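Local coordinates for protein amino Transferase (Eubacterium rectale, PDB 3ELE) that binds pyridoxal-5'-phosphate and probably transfers amino groups between amino acids and 2-oxo acids, as a class I and II aminotransferase, at residues G332-N346 / A361-Y375. Numbering follows the deposited sequence.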
ATOM      1  N   GLY A 332     -27.723  -7.971  -0.524  1.00 34.94           N
ATOM      2  CA  GLY A 332     -26.365  -8.001  -1.064  1.00 35.31           C
ATOM      3  C   GLY A 332     -25.308  -8.373  -0.048  1.00 36.86           C
ATOM      4  O   GLY A 332     -25.627  -8.602   1.119  1.00 37.51           O
ATOM      5  N   ALA A 333     -24.050  -8.443  -0.508  1.00 36.63           N
ATOM      6  CA  ALA A 333     -22.906  -8.890   0.311  1.00 36.10           C
ATOM      7  C   ALA A 333     -23.088 -10.389   0.692  1.00 35.66           C
ATOM      8  O   ALA A 333     -23.951 -11.087   0.101  1.00 36.31           O
ATOM      9  CB  ALA A 333     -22.700  -7.978   1.541  1.00 34.39           C
ATOM     10  N   PHE A 334     -22.271 -10.903   1.609  1.00 33.93           N
ATOM     11  CA  PHE A 334     -22.374 -12.325   2.021  1.00 33.03           C
ATOM     12  C   PHE A 334     -22.387 -12.543   3.539  1.00 33.12           C
ATOM     13  O   PHE A 334     -21.808 -13.499   4.066  1.00 30.98           O
ATOM     14  CB  PHE A 334     -21.401 -13.233   1.247  1.00 33.75           C
ATOM     15  CG  PHE A 334     -19.978 -12.716   1.137  1.00 32.70           C
ATOM     16  CD1 PHE A 334     -19.218 -12.413   2.276  1.00 32.73           C
ATOM     17  CD2 PHE A 334     -19.353 -12.651  -0.120  1.00 32.90           C
ATOM     18  CE1 PHE A 334     -17.880 -11.991   2.157  1.00 34.20           C
ATOM     19  CE2 PHE A 334     -18.011 -12.242  -0.247  1.00 32.92           C
ATOM     20  CZ  PHE A 334     -17.278 -11.906   0.885  1.00 33.45           C
ATOM     21  N   TYR A 335     -23.124 -11.655   4.217  1.00 34.63           N
ATOM     22  CA  TYR A 335     -23.296 -11.678   5.660  1.00 35.26           C
ATOM     23  C   TYR A 335     -24.790 -11.652   5.987  1.00 35.83           C
ATOM     24  O   TYR A 335     -25.537 -10.853   5.400  1.00 37.85           O
ATOM     25  CB  TYR A 335     -22.628 -10.454   6.259  1.00 36.19           C
ATOM     26  CG  TYR A 335     -21.215 -10.255   5.807  1.00 36.41           C
ATOM     27  CD1 TYR A 335     -20.186 -11.058   6.297  1.00 38.83           C
ATOM     28  CD2 TYR A 335     -20.900  -9.285   4.852  1.00 35.72           C
ATOM     29  CE1 TYR A 335     -18.867 -10.887   5.862  1.00 38.02           C
ATOM     30  CE2 TYR A 335     -19.603  -9.108   4.416  1.00 38.31           C
ATOM     31  CZ  TYR A 335     -18.583  -9.912   4.923  1.00 36.34           C
ATOM     32  OH  TYR A 335     -17.295  -9.728   4.504  1.00 37.84           O
HETATM   33  N   MSE A 336     -25.237 -12.532   6.879  1.00 35.44           N
HETATM   34  CA  MSE A 336     -26.615 -12.499   7.335  1.00 34.53           C
HETATM   35  C   MSE A 336     -26.657 -11.935   8.758  1.00 34.38           C
HETATM   36  O   MSE A 336     -25.899 -12.377   9.638  1.00 34.68           O
HETATM   37  CB  MSE A 336     -27.268 -13.856   7.257  1.00 35.32           C
HETATM   38  CG  MSE A 336     -28.787 -13.781   7.488  1.00 33.61           C
HETATM   39 SE   MSE A 336     -29.627 -15.348   6.948  0.75 33.42          SE
HETATM   40  CE  MSE A 336     -29.344 -15.166   5.078  1.00 30.42           C
ATOM     41  N   PHE A 337     -27.566 -10.984   8.965  1.00 32.64           N
ATOM     42  CA  PHE A 337     -27.741 -10.292  10.243  1.00 33.36           C
ATOM     43  C   PHE A 337     -28.960 -10.946  10.915  1.00 33.66           C
ATOM     44  O   PHE A 337     -30.089 -10.849  10.407  1.00 34.40           O
ATOM     45  CB  PHE A 337     -27.913  -8.784   9.981  1.00 32.36           C
ATOM     46  CG  PHE A 337     -27.241  -7.910  10.991  1.00 34.14           C
ATOM     47  CD1 PHE A 337     -25.870  -7.998  11.187  1.00 32.41           C
ATOM     48  CD2 PHE A 337     -27.959  -6.946  11.710  1.00 34.44           C
ATOM     49  CE1 PHE A 337     -25.235  -7.203  12.123  1.00 30.71           C
ATOM     50  CE2 PHE A 337     -27.320  -6.125  12.626  1.00 33.74           C
ATOM     51  CZ  PHE A 337     -25.952  -6.246  12.817  1.00 32.44           C
ATOM     52  N   VAL A 338     -28.704 -11.646  12.030  1.00 33.24           N
ATOM     53  CA  VAL A 338     -29.714 -12.435  12.762  1.00 32.06           C
ATOM     54  C   VAL A 338     -29.848 -11.892  14.184  1.00 31.70           C
ATOM     55  O   VAL A 338     -28.832 -11.559  14.833  1.00 31.60           O
ATOM     56  CB  VAL A 338     -29.299 -13.923  12.792  1.00 31.93           C
ATOM     57  CG1 VAL A 338     -30.332 -14.817  13.524  1.00 32.51           C
ATOM     58  CG2 VAL A 338     -29.075 -14.442  11.376  1.00 27.91           C
ATOM     59  N   LYS A 339     -31.089 -11.763  14.660  1.00 31.09           N
ATOM     60  CA  LYS A 339     -31.313 -11.295  16.016  1.00 31.18           C
ATOM     61  C   LYS A 339     -30.927 -12.387  17.031  1.00 31.85           C
ATOM     62  O   LYS A 339     -31.311 -13.549  16.870  1.00 30.40           O
ATOM     63  CB  LYS A 339     -32.756 -10.803  16.270  1.00 32.88           C
ATOM     64  CG  LYS A 339     -32.746 -10.058  17.606  1.00 35.28           C
ATOM     65  CD  LYS A 339     -33.831  -9.133  17.992  1.00 42.85           C
ATOM     66  CE  LYS A 339     -33.270  -8.226  19.168  1.00 42.72           C
ATOM     67  NZ  LYS A 339     -32.258  -8.900  20.139  1.00 35.41           N
ATOM     68  N   ALA A 340     -30.160 -12.002  18.059  1.00 32.32           N
ATOM     69  CA  ALA A 340     -29.773 -12.927  19.139  1.00 32.86           C
ATOM     70  C   ALA A 340     -31.016 -13.332  19.951  1.00 34.26           C
ATOM     71  O   ALA A 340     -32.000 -12.583  20.005  1.00 36.29           O
ATOM     72  CB  ALA A 340     -28.741 -12.287  20.055  1.00 31.68           C
ATOM     73  N   LEU A 341     -30.970 -14.508  20.571  1.00 34.98           N
ATOM     74  CA  LEU A 341     -32.100 -15.014  21.367  1.00 35.36           C
ATOM     75  C   LEU A 341     -32.221 -14.333  22.733  1.00 36.47           C
ATOM     76  O   LEU A 341     -33.212 -14.528  23.426  1.00 36.17           O
ATOM     77  CB  LEU A 341     -32.056 -16.534  21.470  1.00 35.52           C
ATOM     78  CG  LEU A 341     -32.025 -17.235  20.100  1.00 33.55           C
ATOM     79  CD1 LEU A 341     -32.020 -18.720  20.290  1.00 34.40           C
ATOM     80  CD2 LEU A 341     -33.188 -16.828  19.196  1.00 36.64           C
ATOM     81  N   GLU A 342     -31.198 -13.566  23.118  1.00 37.20           N
ATOM     82  CA  GLU A 342     -31.231 -12.694  24.298  1.00 37.85           C
ATOM     83  C   GLU A 342     -30.586 -11.368  23.903  1.00 37.67           C
ATOM     84  O   GLU A 342     -29.908 -11.299  22.874  1.00 37.93           O
ATOM     85  CB  GLU A 342     -30.533 -13.339  25.500  1.00 37.26           C
ATOM     86  CG  GLU A 342     -29.125 -13.852  25.240  1.00 37.30           C
ATOM     87  CD  GLU A 342     -28.438 -14.298  26.511  1.00 37.72           C
ATOM     88  OE1 GLU A 342     -28.275 -13.449  27.414  1.00 41.82           O
ATOM     89  OE2 GLU A 342     -28.030 -15.476  26.600  1.00 38.72           O
ATOM     90  N   ASP A 343     -30.825 -10.321  24.695  1.00 38.45           N
ATOM     91  CA  ASP A 343     -30.247  -8.981  24.450  1.00 38.53           C
ATOM     92  C   ASP A 343     -28.721  -8.989  24.396  1.00 36.83           C
ATOM     93  O   ASP A 343     -28.136  -8.202  23.655  1.00 38.78           O
ATOM     94  CB  ASP A 343     -30.644  -7.973  25.559  1.00 39.29           C
ATOM     95  CG  ASP A 343     -32.135  -7.659  25.606  1.00 43.34           C
ATOM     96  OD1 ASP A 343     -32.867  -7.883  24.607  1.00 43.97           O
ATOM     97  OD2 ASP A 343     -32.562  -7.159  26.669  1.00 44.46           O
ATOM     98  N   ASP A 344     -28.087  -9.838  25.212  1.00 35.47           N
ATOM     99  CA  ASP A 344     -26.623  -9.934  25.264  1.00 35.69           C
ATOM    100  C   ASP A 344     -26.127 -10.880  24.173  1.00 36.02           C
ATOM    101  O   ASP A 344     -26.040 -12.090  24.382  1.00 35.10           O
ATOM    102  CB  ASP A 344     -26.150 -10.365  26.667  1.00 36.52           C
ATOM    103  CG  ASP A 344     -24.630 -10.302  26.843  1.00 36.94           C
ATOM    104  OD1 ASP A 344     -23.884 -10.145  25.858  1.00 37.06           O
ATOM    105  OD2 ASP A 344     -24.165 -10.445  27.991  1.00 43.74           O
ATOM    106  N   SER A 345     -25.797 -10.308  23.009  1.00 36.61           N
ATOM    107  CA  SER A 345     -25.232 -11.071  21.868  1.00 36.60           C
ATOM    108  C   SER A 345     -23.964 -11.845  22.193  1.00 36.36           C
ATOM    109  O   SER A 345     -23.744 -12.906  21.622  1.00 37.91           O
ATOM    110  CB  SER A 345     -24.911 -10.149  20.716  1.00 37.14           C
ATOM    111  OG  SER A 345     -26.004  -9.322  20.434  1.00 38.94           O
ATOM    112  N   ASN A 346     -23.137 -11.320  23.105  1.00 36.34           N
ATOM    113  CA  ASN A 346     -21.892 -12.001  23.511  1.00 36.25           C
ATOM    114  C   ASN A 346     -22.206 -13.311  24.255  1.00 35.90           C
ATOM    115  O   ASN A 346     -21.600 -14.348  23.963  1.00 36.84           O
ATOM    116  CB  ASN A 346     -20.986 -11.093  24.357  1.00 37.07           C
ATOM    117  CG  ASN A 346     -20.611  -9.791  23.640  1.00 36.84           C
ATOM    118  OD1 ASN A 346     -19.821  -9.792  22.707  1.00 30.01           O
ATOM    119  ND2 ASN A 346     -21.173  -8.680  24.096  1.00 38.38           N
ATOM    120  N   ALA A 361     -20.782 -11.594  17.414  1.00 33.49           N
ATOM    121  CA  ALA A 361     -21.655 -10.585  18.049  1.00 32.13           C
ATOM    122  C   ALA A 361     -21.536  -9.286  17.272  1.00 31.80           C
ATOM    123  O   ALA A 361     -20.441  -8.917  16.861  1.00 30.59           O
ATOM    124  CB  ALA A 361     -21.289 -10.366  19.524  1.00 30.13           C
ATOM    125  N   ALA A 362     -22.668  -8.614  17.056  1.00 31.75           N
ATOM    126  CA  ALA A 362     -22.710  -7.387  16.275  1.00 32.48           C
ATOM    127  C   ALA A 362     -22.446  -6.098  17.089  1.00 33.69           C
ATOM    128  O   ALA A 362     -22.510  -5.002  16.530  1.00 33.60           O
ATOM    129  CB  ALA A 362     -24.023  -7.301  15.508  1.00 32.21           C
ATOM    130  N   ASP A 363     -22.105  -6.235  18.379  1.00 34.44           N
ATOM    131  CA  ASP A 363     -21.823  -5.092  19.282  1.00 33.93           C
ATOM    132  C   ASP A 363     -20.693  -4.233  18.719  1.00 34.38           C
ATOM    133  O   ASP A 363     -20.830  -3.023  18.625  1.00 34.17           O
ATOM    134  CB  ASP A 363     -21.430  -5.540  20.696  1.00 34.78           C
ATOM    135  CG  ASP A 363     -22.403  -6.559  21.299  1.00 37.70           C
ATOM    136  OD1 ASP A 363     -22.737  -7.535  20.601  1.00 41.48           O
ATOM    137  OD2 ASP A 363     -22.766  -6.429  22.472  1.00 39.38           O
ATOM    138  N   GLY A 364     -19.614  -4.889  18.305  1.00 36.04           N
ATOM    139  CA  GLY A 364     -18.447  -4.255  17.682  1.00 37.48           C
ATOM    140  C   GLY A 364     -18.741  -3.566  16.355  1.00 37.93           C
ATOM    141  O   GLY A 364     -18.027  -2.640  15.983  1.00 38.94           O
ATOM    142  N   PHE A 365     -19.775  -4.029  15.643  1.00 37.26           N
ATOM    143  CA  PHE A 365     -20.274  -3.372  14.424  1.00 37.38           C
ATOM    144  C   PHE A 365     -21.225  -2.199  14.757  1.00 37.17           C
ATOM    145  O   PHE A 365     -21.683  -1.512  13.860  1.00 37.31           O
ATOM    146  CB  PHE A 365     -20.965  -4.370  13.481  1.00 36.69           C
ATOM    147  CG  PHE A 365     -20.078  -5.507  13.021  1.00 38.40           C
ATOM    148  CD1 PHE A 365     -19.960  -6.666  13.779  1.00 37.36           C
ATOM    149  CD2 PHE A 365     -19.393  -5.450  11.803  1.00 36.27           C
ATOM    150  CE1 PHE A 365     -19.131  -7.730  13.355  1.00 41.05           C
ATOM    151  CE2 PHE A 365     -18.568  -6.497  11.375  1.00 38.39           C
ATOM    152  CZ  PHE A 365     -18.441  -7.648  12.161  1.00 35.21           C
ATOM    153  N   GLY A 366     -21.504  -1.967  16.037  1.00 38.04           N
ATOM    154  CA  GLY A 366     -22.402  -0.923  16.500  1.00 39.42           C
ATOM    155  C   GLY A 366     -23.822  -1.408  16.684  1.00 40.61           C
ATOM    156  O   GLY A 366     -24.705  -0.577  16.773  1.00 42.01           O
ATOM    157  N   CYS A 367     -24.035  -2.731  16.787  1.00 40.86           N
ATOM    158  CA  CYS A 367     -25.384  -3.337  16.930  1.00 41.48           C
ATOM    159  C   CYS A 367     -25.568  -4.433  18.000  1.00 40.36           C
ATOM    160  O   CYS A 367     -25.567  -5.629  17.667  1.00 41.09           O
ATOM    161  CB  CYS A 367     -25.872  -3.846  15.563  1.00 42.96           C
ATOM    162  SG  CYS A 367     -27.228  -2.970  14.974  1.00 44.39           S
ATOM    163  N   PRO A 368     -25.741  -4.033  19.284  1.00 39.30           N
ATOM    164  CA  PRO A 368     -26.044  -5.012  20.327  1.00 38.48           C
ATOM    165  C   PRO A 368     -27.389  -5.733  20.079  1.00 36.80           C
ATOM    166  O   PRO A 368     -28.328  -5.148  19.507  1.00 34.54           O
ATOM    167  CB  PRO A 368     -26.129  -4.164  21.612  1.00 40.17           C
ATOM    168  CG  PRO A 368     -25.469  -2.870  21.297  1.00 38.40           C
ATOM    169  CD  PRO A 368     -25.632  -2.663  19.835  1.00 39.47           C
ATOM    170  N   GLY A 369     -27.459  -6.985  20.520  1.00 35.26           N
ATOM    171  CA  GLY A 369     -28.637  -7.827  20.342  1.00 34.49           C
ATOM    172  C   GLY A 369     -28.725  -8.608  19.041  1.00 34.30           C
ATOM    173  O   GLY A 369     -29.652  -9.396  18.881  1.00 33.10           O
ATOM    174  N   TRP A 370     -27.770  -8.401  18.127  1.00 33.64           N
ATOM    175  CA  TRP A 370     -27.721  -9.062  16.815  1.00 32.32           C
ATOM    176  C   TRP A 370     -26.396  -9.770  16.642  1.00 31.87           C
ATOM    177  O   TRP A 370     -25.477  -9.600  17.443  1.00 32.16           O
ATOM    178  CB  TRP A 370     -27.884  -8.030  15.694  1.00 32.13           C
ATOM    179  CG  TRP A 370     -29.237  -7.418  15.625  1.00 33.26           C
ATOM    180  CD1 TRP A 370     -29.742  -6.481  16.465  1.00 31.13           C
ATOM    181  CD2 TRP A 370     -30.283  -7.717  14.677  1.00 35.03           C
ATOM    182  NE1 TRP A 370     -31.017  -6.165  16.105  1.00 31.04           N
ATOM    183  CE2 TRP A 370     -31.378  -6.888  15.001  1.00 31.47           C
ATOM    184  CE3 TRP A 370     -30.388  -8.583  13.569  1.00 33.29           C
ATOM    185  CZ2 TRP A 370     -32.592  -6.899  14.269  1.00 31.50           C
ATOM    186  CZ3 TRP A 370     -31.591  -8.604  12.830  1.00 32.45           C
ATOM    187  CH2 TRP A 370     -32.678  -7.753  13.185  1.00 33.91           C
ATOM    188  N   VAL A 371     -26.327 -10.622  15.625  1.00 31.77           N
ATOM    189  CA  VAL A 371     -25.095 -11.315  15.262  1.00 30.65           C
ATOM    190  C   VAL A 371     -24.932 -11.346  13.744  1.00 30.48           C
ATOM    191  O   VAL A 371     -25.911 -11.224  13.010  1.00 30.42           O
ATOM    192  CB  VAL A 371     -25.049 -12.755  15.798  1.00 31.44           C
ATOM    193  CG1 VAL A 371     -25.123 -12.762  17.324  1.00 28.55           C
ATOM    194  CG2 VAL A 371     -26.164 -13.645  15.153  1.00 29.65           C
ATOM    195  N   ARG A 372     -23.691 -11.500  13.303  1.00 30.92           N
ATOM    196  CA  ARG A 372     -23.351 -11.614  11.900  1.00 31.80           C
ATOM    197  C   ARG A 372     -22.910 -13.053  11.641  1.00 31.53           C
ATOM    198  O   ARG A 372     -21.984 -13.559  12.297  1.00 31.45           O
ATOM    199  CB  ARG A 372     -22.217 -10.670  11.516  1.00 32.10           C
ATOM    200  CG  ARG A 372     -21.949 -10.713  10.000  1.00 32.03           C
ATOM    201  CD  ARG A 372     -20.692 -10.018   9.609  1.00 34.61           C
ATOM    202  NE  ARG A 372     -19.499 -10.801   9.904  1.00 32.03           N
ATOM    203  CZ  ARG A 372     -18.257 -10.469   9.530  1.00 36.77           C
ATOM    204  NH1 ARG A 372     -18.012  -9.359   8.867  1.00 37.23           N
ATOM    205  NH2 ARG A 372     -17.242 -11.259   9.849  1.00 35.41           N
ATOM    206  N   ILE A 373     -23.552 -13.672  10.653  1.00 32.80           N
ATOM    207  CA  ILE A 373     -23.266 -15.041  10.208  1.00 32.69           C
ATOM    208  C   ILE A 373     -22.816 -14.915   8.735  1.00 33.43           C
ATOM    209  O   ILE A 373     -23.604 -14.552   7.872  1.00 35.52           O
ATOM    210  CB  ILE A 373     -24.546 -15.928  10.315  1.00 32.66           C
ATOM    211  CG1 ILE A 373     -25.160 -15.858  11.722  1.00 33.97           C
ATOM    212  CG2 ILE A 373     -24.242 -17.353   9.918  1.00 32.94           C
ATOM    213  CD1 ILE A 373     -26.306 -16.837  12.007  1.00 31.56           C
ATOM    214  N   SER A 374     -21.538 -15.151   8.459  1.00 33.77           N
ATOM    215  CA  SER A 374     -21.014 -15.066   7.094  1.00 34.21           C
ATOM    216  C   SER A 374     -21.431 -16.333   6.363  1.00 34.84           C
ATOM    217  O   SER A 374     -21.413 -17.415   6.972  1.00 33.20           O
ATOM    218  CB  SER A 374     -19.484 -14.950   7.093  1.00 34.68           C
ATOM    219  OG  SER A 374     -19.049 -13.858   7.875  1.00 39.46           O
ATOM    220  N   TYR A 375     -21.840 -16.204   5.095  1.00 34.14           N
ATOM    221  CA  TYR A 375     -22.223 -17.389   4.274  1.00 34.63           C
ATOM    222  C   TYR A 375     -21.361 -17.609   3.031  1.00 35.06           C
ATOM    223  O   TYR A 375     -21.704 -18.451   2.177  1.00 36.61           O
ATOM    224  CB  TYR A 375     -23.729 -17.473   4.016  1.00 33.76           C
ATOM    225  CG  TYR A 375     -24.353 -16.265   3.395  1.00 34.51           C
ATOM    226  CD1 TYR A 375     -24.386 -16.116   2.005  1.00 31.49           C
ATOM    227  CD2 TYR A 375     -24.948 -15.282   4.177  1.00 28.25           C
ATOM    228  CE1 TYR A 375     -24.975 -14.996   1.418  1.00 27.75           C
ATOM    229  CE2 TYR A 375     -25.566 -14.162   3.577  1.00 31.00           C
ATOM    230  CZ  TYR A 375     -25.572 -14.041   2.190  1.00 28.87           C
ATOM    231  OH  TYR A 375     -26.143 -12.955   1.558  1.00 34.32           O
TER
HETATM  232  O   HOH W   1     -25.550 -10.781   2.755  1.00 23.06           O
HETATM  233  O   HOH W   2     -25.220  -7.400  22.687  1.00 37.12           O
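Strands 335-339 and 370-374 are the antiparallel central pair of the small-domain sheet. Met336 and Val338 form hydrogen-bonded pairs with Ile373 and Val371. The Arg372 guanidinium lies flat along the Tyr335 ring, planes 12° apart, with NH1 3.5 Å from Tyr335 CE1. Arg372 CG anti to the backbone N (chi1 -175°) and a bend at chi3 put it there. The opposite guanidinium face meets Phe365 CZ. NH1 hydrogen-bonds Asn183 OD1 and NH2 hydrogen-bonds Ser41 O, which fixes the group's rotation. The Phe337 ring and the Trp370 indole are offset, 13° from parallel; Phe337 CD2 is 3.5 Å from Trp370 CE3. Phe337 CZ reaches Ala362 CB, and Cys367 sits at the ring edge. Cutting Phe337 back to alanine would probably open a gap between Trp370, Ala362 and Cys367 and let the indole shift. Lys339 lays CB over the six-membered ring of Trp370. Its NZ and Ala340 N grip Gly369 O from opposite faces, NZ at 2.9 Å. Ser345 OG donates to Trp370 O at 3.0 Å, tying helix 345-353 to the strand. Tyr335 lies near PLP, its OH hydrogen-bonded to Tyr220 OH. Arg372, held by Asn183, is consistent with the arginine that binds the substrate carboxylate in fold-type I aminotransferases.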